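Local coordinates for protein KLLA0C04147p (Kluyveromyces lactis, PDB 5H2A) that probably binds and transfers sterols as a member of the OSBP family, this piece being its N-terminal, all-helical ankyrin-repeat domain, at residues N121-N126 with V147-Y152; A157-Q162 with I169-S174; H33-E38 with S49-I54; S174-S177 with N181-L184. All coordinates share one frame; numbering follows the deposited sequence.

Contact 1 of 4, residues N121-N126 with V147-Y152; sequences NDCILN and VARANY
With CG trans to the backbone N (chi1 -178°) and a single bend at chi3, Arg149 reaches from its helix to the turn around Asp122. Asp122 carries its CG between the backbone N and the carbonyl carbon (chi1 64°), which puts its carboxylate toward the arginine. The salt bridge runs from Arg149 NE to Asp122 OD2 at 3.1 Å and is almost straight; the oxygen lies in the guanidinium plane, yet the N-H meets it from above the carboxylate plane. Arg149 NH2 also stands 2.8 Å from Asp122 O, a weak, bent hydrogen bond at the guanidinium edge. Over one face lies Cys123 SG, 3.7 Å from Arg149 NH2, a large, polarisable atom above a flat cation. Asn121 OD1 accepts from Cys123 N at 2.9 Å, an Asx turn that overlaps a type I turn from Asn121 to Ile124. An arginine suits this place because its several N-H groups can serve different acceptors, NH2 having its stronger bond to Gln131. Asp122 has its stronger partner in Arg180 of helix 179-184, which forms a salt bridge with OD1. The loop at 121-126 is thereby tied to helix 139-165, while Met115 of helix 108-115 and Leu99 of helix 98-104 pack against Asp122.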
loop_
_atom_site.group_PDB
_atom_site.type_symbol
_atom_site.label_atom_id
_atom_site.label_comp_id
_atom_site.label_asym_id
_atom_site.label_seq_id
_atom_site.Cartn_x
_atom_site.Cartn_y
_atom_site.Cartn_z
ATOM N N ASN A 121 -1.475 -5.272 -1.152
ATOM C CA ASN A 121 -0.123 -4.773 -0.913
ATOM C C ASN A 121 0.802 -5.987 -0.806
ATOM O O ASN A 121 0.924 -6.598 0.262
ATOM C CB ASN A 121 -0.063 -3.888 0.330
ATOM C CG ASN A 121 1.293 -3.231 0.494
ATOM O OD1 ASN A 121 2.235 -3.565 -0.221
ATOM N ND2 ASN A 121 1.409 -2.323 1.447
ATOM N N ASP A 122 1.458 -6.331 -1.924
ATOM C CA ASP A 122 2.412 -7.427 -1.966
ATOM C C ASP A 122 3.808 -7.024 -1.491
ATOM O O ASP A 122 4.762 -7.787 -1.728
ATOM C CB ASP A 122 2.491 -8.022 -3.379
ATOM C CG ASP A 122 3.022 -7.033 -4.412
ATOM O OD1 ASP A 122 3.058 -5.810 -4.148
ATOM O OD2 ASP A 122 3.406 -7.490 -5.505
ATOM N N CYS A 123 3.949 -5.868 -0.830
ATOM C CA CYS A 123 5.231 -5.436 -0.272
ATOM C C CYS A 123 5.335 -5.630 1.234
ATOM O O CYS A 123 6.406 -5.397 1.811
ATOM C CB CYS A 123 5.473 -3.962 -0.611
ATOM S SG CYS A 123 5.636 -3.702 -2.388
ATOM N N ILE A 124 4.264 -6.073 1.886
ATOM C CA ILE A 124 4.256 -6.183 3.344
ATOM C C ILE A 124 5.223 -7.265 3.811
ATOM O O ILE A 124 5.246 -8.386 3.278
ATOM C CB ILE A 124 2.822 -6.452 3.828
ATOM C CG1 ILE A 124 1.965 -5.207 3.550
ATOM C CG2 ILE A 124 2.820 -6.858 5.288
ATOM C CD1 ILE A 124 0.478 -5.415 3.715
ATOM N N LEU A 125 6.039 -6.930 4.819
ATOM C CA LEU A 125 6.975 -7.876 5.417
ATOM C C LEU A 125 6.309 -8.590 6.587
ATOM O O LEU A 125 5.675 -7.944 7.427
ATOM C CB LEU A 125 8.230 -7.150 5.918
ATOM C CG LEU A 125 8.979 -6.330 4.866
ATOM C CD1 LEU A 125 10.249 -5.714 5.469
ATOM C CD2 LEU A 125 9.323 -7.226 3.705
ATOM N N ASN A 126 6.470 -9.906 6.659
ATOM C CA ASN A 126 6.024 -10.605 7.860
ATOM C C ASN A 126 7.083 -10.434 8.956
ATOM O O ASN A 126 8.053 -9.683 8.807
ATOM C CB ASN A 126 5.701 -12.067 7.551
ATOM C CG ASN A 126 6.916 -12.868 7.085
ATOM O OD1 ASN A 126 8.075 -12.426 7.193
ATOM N ND2 ASN A 126 6.650 -14.071 6.565
ATOM N N VAL A 147 6.075 -11.361 -12.347
ATOM C CA VAL A 147 5.613 -10.670 -13.550
ATOM C C VAL A 147 4.391 -9.810 -13.254
ATOM O O VAL A 147 4.261 -8.689 -13.773
ATOM C CB VAL A 147 5.344 -11.679 -14.678
ATOM C CG1 VAL A 147 4.829 -10.928 -15.911
ATOM C CG2 VAL A 147 6.635 -12.436 -15.029
ATOM N N ALA A 148 3.473 -10.302 -12.422
ATOM C CA ALA A 148 2.324 -9.479 -12.052
ATOM C C ALA A 148 2.770 -8.196 -11.363
ATOM O O ALA A 148 2.216 -7.118 -11.617
ATOM C CB ALA A 148 1.370 -10.265 -11.151
ATOM N N ARG A 149 3.774 -8.280 -10.493
ATOM C CA ARG A 149 4.277 -7.052 -9.887
ATOM C C ARG A 149 4.879 -6.120 -10.935
ATOM O O ARG A 149 4.605 -4.916 -10.933
ATOM C CB ARG A 149 5.321 -7.337 -8.801
ATOM C CG ARG A 149 5.722 -5.960 -8.202
ATOM C CD ARG A 149 6.776 -6.021 -7.185
ATOM N NE ARG A 149 6.279 -6.512 -5.914
ATOM C CZ ARG A 149 7.052 -6.604 -4.848
ATOM N NH1 ARG A 149 8.321 -6.229 -4.933
ATOM N NH2 ARG A 149 6.572 -7.081 -3.715
ATOM N N ALA A 150 5.739 -6.654 -11.813
ATOM C CA ALA A 150 6.347 -5.815 -12.847
ATOM C C ALA A 150 5.284 -5.116 -13.690
ATOM O O ALA A 150 5.420 -3.930 -14.009
ATOM C CB ALA A 150 7.270 -6.645 -13.743
ATOM N N ASN A 151 4.212 -5.830 -14.042
ATOM C CA ASN A 151 3.108 -5.224 -14.788
ATOM C C ASN A 151 2.445 -4.106 -14.001
ATOM O O ASN A 151 2.090 -3.056 -14.559
ATOM C CB ASN A 151 2.058 -6.278 -15.124
ATOM C CG ASN A 151 2.543 -7.265 -16.141
ATOM O OD1 ASN A 151 3.557 -7.041 -16.789
ATOM N ND2 ASN A 151 1.819 -8.369 -16.289
ATOM N N TYR A 152 2.231 -4.330 -12.710
ATOM C CA TYR A 152 1.597 -3.316 -11.891
ATOM C C TYR A 152 2.489 -2.091 -11.773
ATOM O O TYR A 152 2.004 -0.952 -11.835
ATOM C CB TYR A 152 1.290 -3.881 -10.505
ATOM C CG TYR A 152 0.609 -2.843 -9.658
ATOM C CD1 TYR A 152 -0.757 -2.610 -9.782
ATOM C CD2 TYR A 152 1.328 -2.079 -8.756
ATOM C CE1 TYR A 152 -1.394 -1.644 -9.008
ATOM C CE2 TYR A 152 0.710 -1.109 -7.985
ATOM C CZ TYR A 152 -0.656 -0.905 -8.112
ATOM O OH TYR A 152 -1.261 0.057 -7.345
#

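Contact 2 of 4, residues A157-Q162 with I169-S174; sequences AQEFRQ and IDHLNS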
loop_
_atom_site.group_PDB
_atom_site.type_symbol
_atom_site.label_atom_id
_atom_site.label_comp_id
_atom_site.label_asym_id
_atom_site.label_seq_id
_atom_site.Cartn_x
_atom_site.Cartn_y
_atom_site.Cartn_z
ATOM N N ALA A 157 3.490 3.481 -12.674
ATOM C CA ALA A 157 4.501 4.481 -13.026
ATOM C C ALA A 157 4.041 5.340 -14.199
ATOM O O ALA A 157 4.328 6.545 -14.245
ATOM C CB ALA A 157 5.839 3.798 -13.351
ATOM N N GLN A 158 3.317 4.735 -15.144
ATOM C CA GLN A 158 2.724 5.505 -16.239
ATOM C C GLN A 158 1.624 6.431 -15.725
ATOM O O GLN A 158 1.536 7.604 -16.130
ATOM C CB GLN A 158 2.198 4.528 -17.298
ATOM C CG GLN A 158 1.618 5.139 -18.558
ATOM C CD GLN A 158 1.220 4.045 -19.547
ATOM O OE1 GLN A 158 0.229 3.338 -19.339
ATOM N NE2 GLN A 158 2.020 3.870 -20.598
ATOM N N GLU A 159 0.795 5.934 -14.801
ATOM C CA GLU A 159 -0.232 6.776 -14.192
ATOM C C GLU A 159 0.391 7.931 -13.401
ATOM O O GLU A 159 -0.097 9.069 -13.463
ATOM C CB GLU A 159 -1.135 5.918 -13.299
ATOM C CG GLU A 159 -2.260 6.708 -12.647
ATOM C CD GLU A 159 -3.255 5.827 -11.888
ATOM O OE1 GLU A 159 -4.154 6.378 -11.219
ATOM O OE2 GLU A 159 -3.143 4.588 -11.969
ATOM N N PHE A 160 1.477 7.654 -12.659
ATOM C CA PHE A 160 2.201 8.694 -11.922
ATOM C C PHE A 160 2.682 9.790 -12.873
ATOM O O PHE A 160 2.457 10.984 -12.641
ATOM C CB PHE A 160 3.383 8.037 -11.189
ATOM C CG PHE A 160 3.909 8.801 -9.973
ATOM C CD1 PHE A 160 3.068 9.490 -9.122
ATOM C CD2 PHE A 160 5.262 8.721 -9.642
ATOM C CE1 PHE A 160 3.579 10.135 -7.988
ATOM C CE2 PHE A 160 5.773 9.356 -8.516
ATOM C CZ PHE A 160 4.933 10.062 -7.690
ATOM N N ARG A 161 3.329 9.389 -13.970
ATOM C CA ARG A 161 3.811 10.351 -14.963
ATOM C C ARG A 161 2.663 11.175 -15.545
ATOM O O ARG A 161 2.793 12.391 -15.748
ATOM C CB ARG A 161 4.574 9.592 -16.052
ATOM C CG ARG A 161 5.188 10.438 -17.167
ATOM C CD ARG A 161 6.280 11.362 -16.624
ATOM N NE ARG A 161 5.790 12.732 -16.467
ATOM C CZ ARG A 161 6.582 13.755 -16.172
ATOM N NH1 ARG A 161 7.882 13.534 -15.983
ATOM N NH2 ARG A 161 6.079 14.980 -16.069
ATOM N N GLN A 162 1.519 10.531 -15.796
ATOM C CA GLN A 162 0.348 11.236 -16.309
ATOM C C GLN A 162 -0.169 12.275 -15.314
ATOM O O GLN A 162 -0.567 13.384 -15.702
ATOM C CB GLN A 162 -0.751 10.222 -16.646
ATOM C CG GLN A 162 -1.898 10.820 -17.457
ATOM C CD GLN A 162 -1.420 11.432 -18.770
ATOM O OE1 GLN A 162 -0.653 10.815 -19.513
ATOM N NE2 GLN A 162 -1.863 12.656 -19.054
ATOM N N ILE A 169 -2.793 17.446 -8.509
ATOM C CA ILE A 169 -2.398 17.183 -7.124
ATOM C C ILE A 169 -3.306 16.140 -6.474
ATOM O O ILE A 169 -2.846 15.312 -5.680
ATOM C CB ILE A 169 -2.401 18.493 -6.317
ATOM C CG1 ILE A 169 -1.338 19.449 -6.856
ATOM C CG2 ILE A 169 -2.172 18.216 -4.842
ATOM C CD1 ILE A 169 0.065 18.976 -6.602
ATOM N N ASP A 170 -4.613 16.199 -6.749
ATOM C CA ASP A 170 -5.519 15.198 -6.192
ATOM C C ASP A 170 -5.165 13.798 -6.680
ATOM O O ASP A 170 -5.157 12.844 -5.896
ATOM C CB ASP A 170 -6.965 15.516 -6.559
ATOM C CG ASP A 170 -7.482 16.752 -5.861
ATOM O OD1 ASP A 170 -6.929 17.115 -4.800
ATOM O OD2 ASP A 170 -8.454 17.343 -6.363
ATOM N N HIS A 171 -4.896 13.657 -7.976
ATOM C CA HIS A 171 -4.533 12.363 -8.535
ATOM C C HIS A 171 -3.226 11.860 -7.936
ATOM O O HIS A 171 -3.126 10.697 -7.526
ATOM C CB HIS A 171 -4.425 12.477 -10.058
ATOM C CG HIS A 171 -4.271 11.164 -10.759
ATOM N ND1 HIS A 171 -4.018 11.073 -12.111
ATOM C CD2 HIS A 171 -4.345 9.890 -10.304
ATOM C CE1 HIS A 171 -3.935 9.801 -12.458
ATOM N NE2 HIS A 171 -4.136 9.063 -11.379
ATOM N N LEU A 172 -2.210 12.732 -7.879
ATOM C CA LEU A 172 -0.945 12.381 -7.233
ATOM C C LEU A 172 -1.166 11.930 -5.798
ATOM O O LEU A 172 -0.584 10.929 -5.355
ATOM C CB LEU A 172 0.009 13.579 -7.270
ATOM C CG LEU A 172 0.640 13.948 -8.619
ATOM C CD1 LEU A 172 1.284 15.324 -8.486
ATOM C CD2 LEU A 172 1.691 12.907 -9.020
ATOM N N ASN A 173 -2.012 12.651 -5.056
ATOM C CA ASN A 173 -2.296 12.262 -3.676
ATOM C C ASN A 173 -2.998 10.916 -3.616
ATOM O O ASN A 173 -2.718 10.100 -2.730
ATOM C CB ASN A 173 -3.137 13.343 -2.996
ATOM C CG ASN A 173 -2.298 14.494 -2.491
ATOM O OD1 ASN A 173 -1.122 14.326 -2.184
ATOM N ND2 ASN A 173 -2.904 15.664 -2.380
ATOM N N SER A 174 -3.926 10.675 -4.543
ATOM C CA SER A 174 -4.626 9.395 -4.585
ATOM C C SER A 174 -3.659 8.251 -4.862
ATOM O O SER A 174 -3.723 7.194 -4.212
ATOM C CB SER A 174 -5.727 9.446 -5.649
ATOM O OG SER A 174 -6.423 8.217 -5.704
#
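The carboxylate of Glu159 receives His171 by the less usual lone pair of OE1, the anti one, pointing away from its other oxygen. His171 NE2 donates to Glu159 OE1 across 2.7 Å, nearly straight (177°) and with OE1 in the plane of the imidazole. The carboxylate and ring planes are nonetheless turned 42° from each other. Glu159 CG comes 3.3 Å from His171 NE2. With CG trans to the backbone N (chi1 -179°), the extended chain of a glutamate spans the gap between the helices. The neighbouring carboxylate would probably favour a protonated imidazole. The two helices, 139-165 and 169-176, make a helical hairpin with a very short connection, inside a domain that has no strands. On the side of the hairpin away from the polar pair, Phe160 and Leu172 supply the apolar part: Leu172 CD2 comes obliquely to the ring and lies 3.5 Å from Phe160 CE1. A broad flat ring and a branched aliphatic chain, crossing at about a right angle, close this buried seam. Phe164 stacks edge-to-face with Phe160, and Trp213 of helix 208-215 touches both Phe160 and Leu172.

Contact 3 of 4, residues H33-E38 with S49-I54; sequences HLIANE and SVFELI
Ile35 CD1 makes the closest approaches of residues 33-38 to residues 49-54. It touches Ile54 CD1 at 3.8 Å, the two isoleucines reaching for each other tip to tip, and stands 4.2 Å from Phe51 CD1. That second approach comes at the edge of the Phe51 ring, near its plane, so the methyl does not lie over a face. The torsion of Ile35 puts CG1 beside the backbone N (chi1 -60°) and carries CD1 to Ile54, with CG2 turned to the ring, 4.3 Å from Phe51 CE1. Phe51 reaches the same spot differently, its CG trans to the backbone N (chi1 178°). Slender aliphatic ends and a ring rim suit a place that is buried and has no polar bond across it. One step further out, a type I turn from Phe51 to Ile54, with Ile54 N bonded to Phe51 O at 3.1 Å, brings the ring and the isoleucine onto one side. Leu53 occupies the N-cap position of helix 54-61. Phe42 then meets Phe51 edge-to-face and also packs on Ile35. Antiparallel helices 28-38 and 45-51 thus pack as a pair in the N-terminal part of this all-helical domain, with helix 64-74 (Trp74, on both isoleucines) and helix 12-25 (Leu19, on Ile54) around them.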
loop_
_atom_site.group_PDB
_atom_site.type_symbol
_atom_site.label_atom_id
_atom_site.label_comp_id
_atom_site.label_asym_id
_atom_site.label_seq_id
_atom_site.Cartn_x
_atom_site.Cartn_y
_atom_site.Cartn_z
ATOM N N HIS A 33 -24.388 -16.893 7.528
ATOM C CA HIS A 33 -25.310 -17.292 8.589
ATOM C C HIS A 33 -24.573 -17.581 9.897
ATOM O O HIS A 33 -25.055 -17.227 10.984
ATOM C CB HIS A 33 -26.092 -18.520 8.131
ATOM C CG HIS A 33 -27.173 -18.949 9.074
ATOM N ND1 HIS A 33 -27.030 -20.016 9.933
ATOM C CD2 HIS A 33 -28.428 -18.481 9.261
ATOM C CE1 HIS A 33 -28.143 -20.177 10.626
ATOM N NE2 HIS A 33 -29.008 -19.259 10.237
ATOM N N LEU A 34 -23.409 -18.234 9.813
ATOM C CA LEU A 34 -22.599 -18.491 11.002
ATOM C C LEU A 34 -22.179 -17.188 11.670
ATOM O O LEU A 34 -22.250 -17.047 12.903
ATOM C CB LEU A 34 -21.346 -19.294 10.632
ATOM C CG LEU A 34 -20.373 -19.587 11.790
ATOM C CD1 LEU A 34 -20.945 -20.673 12.710
ATOM C CD2 LEU A 34 -18.983 -19.967 11.290
ATOM N N ILE A 35 -21.715 -16.230 10.871
ATOM C CA ILE A 35 -21.316 -14.928 11.420
ATOM C C ILE A 35 -22.484 -14.280 12.162
ATOM O O ILE A 35 -22.337 -13.763 13.279
ATOM C CB ILE A 35 -20.805 -14.011 10.292
ATOM C CG1 ILE A 35 -19.594 -14.610 9.571
ATOM C CG2 ILE A 35 -20.543 -12.579 10.791
ATOM C CD1 ILE A 35 -18.486 -15.099 10.472
ATOM N N ALA A 36 -23.663 -14.283 11.545
ATOM C CA ALA A 36 -24.812 -13.615 12.163
ATOM C C ALA A 36 -25.190 -14.269 13.486
ATOM O O ALA A 36 -25.591 -13.586 14.441
ATOM C CB ALA A 36 -26.004 -13.629 11.204
ATOM N N ASN A 37 -25.035 -15.584 13.576
ATOM C CA ASN A 37 -25.516 -16.315 14.736
ATOM C C ASN A 37 -24.457 -16.531 15.817
ATOM O O ASN A 37 -24.808 -16.634 16.998
ATOM C CB ASN A 37 -26.094 -17.653 14.280
ATOM C CG ASN A 37 -27.455 -17.486 13.626
ATOM O OD1 ASN A 37 -27.574 -17.413 12.399
ATOM N ND2 ASN A 37 -28.480 -17.348 14.453
ATOM N N GLU A 38 -23.171 -16.594 15.466
ATOM C CA GLU A 38 -22.147 -16.941 16.443
ATOM C C GLU A 38 -21.099 -15.860 16.677
ATOM O O GLU A 38 -20.389 -15.933 17.691
ATOM C CB GLU A 38 -21.411 -18.228 16.024
ATOM C CG GLU A 38 -22.292 -19.462 15.888
ATOM C CD GLU A 38 -22.731 -20.034 17.228
ATOM O OE1 GLU A 38 -23.734 -20.763 17.251
ATOM O OE2 GLU A 38 -22.089 -19.754 18.260
ATOM N N SER A 49 -11.175 -10.342 16.729
ATOM C CA SER A 49 -9.840 -10.884 16.473
ATOM C C SER A 49 -9.902 -12.170 15.664
ATOM O O SER A 49 -8.947 -12.490 14.949
ATOM C CB SER A 49 -9.095 -11.133 17.790
ATOM O OG SER A 49 -9.652 -12.237 18.489
ATOM N N VAL A 50 -10.990 -12.930 15.784
ATOM C CA VAL A 50 -11.181 -14.099 14.924
ATOM C C VAL A 50 -11.756 -13.686 13.578
ATOM O O VAL A 50 -11.308 -14.155 12.527
ATOM C CB VAL A 50 -12.083 -15.134 15.621
ATOM C CG1 VAL A 50 -12.307 -16.360 14.713
ATOM C CG2 VAL A 50 -11.479 -15.551 16.975
ATOM N N PHE A 51 -12.781 -12.820 13.587
ATOM C CA PHE A 51 -13.403 -12.422 12.326
ATOM C C PHE A 51 -12.377 -11.846 11.353
ATOM O O PHE A 51 -12.403 -12.154 10.151
ATOM C CB PHE A 51 -14.510 -11.392 12.556
ATOM C CG PHE A 51 -15.139 -10.920 11.268
ATOM C CD1 PHE A 51 -16.154 -11.658 10.679
ATOM C CD2 PHE A 51 -14.685 -9.774 10.632
ATOM C CE1 PHE A 51 -16.707 -11.267 9.463
ATOM C CE2 PHE A 51 -15.249 -9.355 9.419
ATOM C CZ PHE A 51 -16.261 -10.102 8.837
ATOM N N GLU A 52 -11.466 -10.999 11.847
ATOM C CA GLU A 52 -10.601 -10.335 10.882
ATOM C C GLU A 52 -9.536 -11.266 10.288
ATOM O O GLU A 52 -8.842 -10.852 9.359
ATOM C CB GLU A 52 -9.956 -9.095 11.521
ATOM C CG GLU A 52 -9.045 -9.364 12.696
ATOM C CD GLU A 52 -8.689 -8.081 13.463
ATOM O OE1 GLU A 52 -7.751 -8.141 14.291
ATOM O OE2 GLU A 52 -9.353 -7.032 13.241
ATOM N N LEU A 53 -9.426 -12.508 10.751
ATOM C CA LEU A 53 -8.528 -13.491 10.163
ATOM C C LEU A 53 -9.227 -14.469 9.229
ATOM O O LEU A 53 -8.592 -15.426 8.786
ATOM C CB LEU A 53 -7.815 -14.287 11.272
ATOM C CG LEU A 53 -6.905 -13.491 12.223
ATOM C CD1 LEU A 53 -6.306 -14.377 13.311
ATOM C CD2 LEU A 53 -5.806 -12.795 11.433
ATOM N N ILE A 54 -10.517 -14.275 8.944
ATOM C CA ILE A 54 -11.273 -15.278 8.189
ATOM C C ILE A 54 -10.627 -15.546 6.839
ATOM O O ILE A 54 -10.593 -16.693 6.369
ATOM C CB ILE A 54 -12.736 -14.836 8.023
ATOM C CG1 ILE A 54 -13.525 -15.104 9.303
ATOM C CG2 ILE A 54 -13.408 -15.588 6.861
ATOM C CD1 ILE A 54 -14.944 -14.544 9.221
#

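Contact 4 of 4, residues S174-S177 with N181-L184; sequences SILS and NQEL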
loop_
_atom_site.group_PDB
_atom_site.type_symbol
_atom_site.label_atom_id
_atom_site.label_comp_id
_atom_site.label_asym_id
_atom_site.label_seq_id
_atom_site.Cartn_x
_atom_site.Cartn_y
_atom_site.Cartn_z
ATOM N N SER A 174 -3.926 10.675 -4.543
ATOM C CA SER A 174 -4.626 9.395 -4.585
ATOM C C SER A 174 -3.659 8.251 -4.862
ATOM O O SER A 174 -3.723 7.194 -4.212
ATOM C CB SER A 174 -5.727 9.446 -5.649
ATOM O OG SER A 174 -6.423 8.217 -5.704
ATOM N N ILE A 175 -2.730 8.453 -5.799
ATOM C CA ILE A 175 -1.742 7.413 -6.098
ATOM C C ILE A 175 -0.933 7.071 -4.855
ATOM O O ILE A 175 -0.738 5.895 -4.520
ATOM C CB ILE A 175 -0.834 7.855 -7.262
ATOM C CG1 ILE A 175 -1.646 7.911 -8.561
ATOM C CG2 ILE A 175 0.322 6.910 -7.417
ATOM C CD1 ILE A 175 -0.891 8.550 -9.742
ATOM N N LEU A 176 -0.444 8.085 -4.146
ATOM C CA LEU A 176 0.405 7.784 -3.001
ATOM C C LEU A 176 -0.380 7.420 -1.749
ATOM O O LEU A 176 0.239 7.033 -0.755
ATOM C CB LEU A 176 1.351 8.960 -2.707
ATOM C CG LEU A 176 2.488 9.165 -3.717
ATOM C CD1 LEU A 176 3.535 10.095 -3.130
ATOM C CD2 LEU A 176 3.129 7.839 -4.119
ATOM N N SER A 177 -1.716 7.497 -1.775
ATOM C CA SER A 177 -2.491 7.038 -0.626
ATOM C C SER A 177 -2.515 5.513 -0.511
ATOM O O SER A 177 -2.888 4.992 0.544
ATOM C CB SER A 177 -3.921 7.591 -0.696
ATOM O OG SER A 177 -4.655 7.010 -1.764
ATOM N N ASN A 181 1.892 1.696 -3.498
ATOM C CA ASN A 181 2.453 2.611 -4.496
ATOM C C ASN A 181 3.615 3.400 -3.931
ATOM O O ASN A 181 4.587 3.687 -4.642
ATOM C CB ASN A 181 1.372 3.554 -5.012
ATOM C CG ASN A 181 0.310 2.817 -5.751
ATOM O OD1 ASN A 181 0.518 1.668 -6.147
ATOM N ND2 ASN A 181 -0.843 3.445 -5.935
ATOM N N GLN A 182 3.541 3.755 -2.649
ATOM C CA GLN A 182 4.657 4.454 -2.031
ATOM C C GLN A 182 5.930 3.615 -2.093
ATOM O O GLN A 182 7.028 4.162 -2.245
ATOM C CB GLN A 182 4.288 4.818 -0.589
ATOM C CG GLN A 182 5.341 5.612 0.168
ATOM C CD GLN A 182 5.612 6.977 -0.446
ATOM O OE1 GLN A 182 6.589 7.164 -1.180
ATOM N NE2 GLN A 182 4.751 7.944 -0.138
ATOM N N GLU A 183 5.803 2.284 -2.020
ATOM C CA GLU A 183 6.976 1.409 -2.116
ATOM C C GLU A 183 7.426 1.183 -3.560
ATOM O O GLU A 183 8.633 1.105 -3.833
ATOM C CB GLU A 183 6.675 0.052 -1.463
ATOM C CG GLU A 183 6.593 0.087 0.047
ATOM C CD GLU A 183 7.783 0.800 0.658
ATOM O OE1 GLU A 183 8.928 0.466 0.273
ATOM O OE2 GLU A 183 7.570 1.697 1.508
ATOM N N LEU A 184 6.484 1.049 -4.496
ATOM C CA LEU A 184 6.833 0.627 -5.854
ATOM C C LEU A 184 7.154 1.787 -6.796
ATOM O O LEU A 184 7.634 1.548 -7.913
ATOM C CB LEU A 184 5.696 -0.217 -6.440
ATOM C CG LEU A 184 5.513 -1.546 -5.688
ATOM C CD1 LEU A 184 4.422 -2.390 -6.322
ATOM C CD2 LEU A 184 6.820 -2.311 -5.615
#
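The hydrogen bond that joins Ile175 and Asn181 carries the polar part of the contact. Asn181 ND2 donates an N-H to Ile175 O at 2.8 Å, with an N-H...O angle of 159°; it uses a lone pair in the carbonyl plane, and the oxygen in turn lies close to the plane of the amide. Asn181 sets CG beside its backbone N and trans to the carbonyl carbon (chi1 -65°), which swings the amide across to the preceding helix. Its other end has a stronger partner: OD1 accepts from Tyr152 OH of helix 139-165, so both ends of this buried amide are engaged and its rotation is fixed. Asparagine suits the spot because a short chain presents a donor and an acceptor together. Within 174-177, Ser174 O is gripped twice by Ser177, from OG at 2.6 Å and from N at 3.2 Å, a small hydroxyl folding back onto its own turn.

Packing contacts flank the polar bond. Ile175 CG2 rests 3.9 Å from Asn181 ND2, the two side chains crossing at about a right angle. Leu176 CD1 comes equally near Gln182 NE2, 3.9 Å away; the glutamine chain, bent at chi2 (63°), crosses the leucine obliquely on the solvent side. Leu185 touches Ile175 and Leu176 alike, while Ile156 packs on Asn181. Two short helices, 169-176 and 179-184, are thus joined by a very short turn that bends the chain sharply between them, a compact element of this all-helical ankyrin domain that is laid against the long helix 139-165.

Contact 3 comes first along the chain and closes the short loop between helices 28-38 and 45-51, some 28 Å between centres from contact 1 and far from the rest. Contact 1 then closes the longer excursion that joins the loop at 121-126 to helix 139-165. Further along that same helix, contact 2 closes the hairpin to helix 169-176, and contact 4 starts from Ser174, where contact 2 ends, to turn the chain into helix 179-184. None of the four nests within or crosses another. Contacts 1 and 4 nevertheless touch: Tyr152 OH to Asn181 OD1 ties helix 139-165 to helix 179-184, and Cys123 on Leu184 joins the 121-126 loop to it directly.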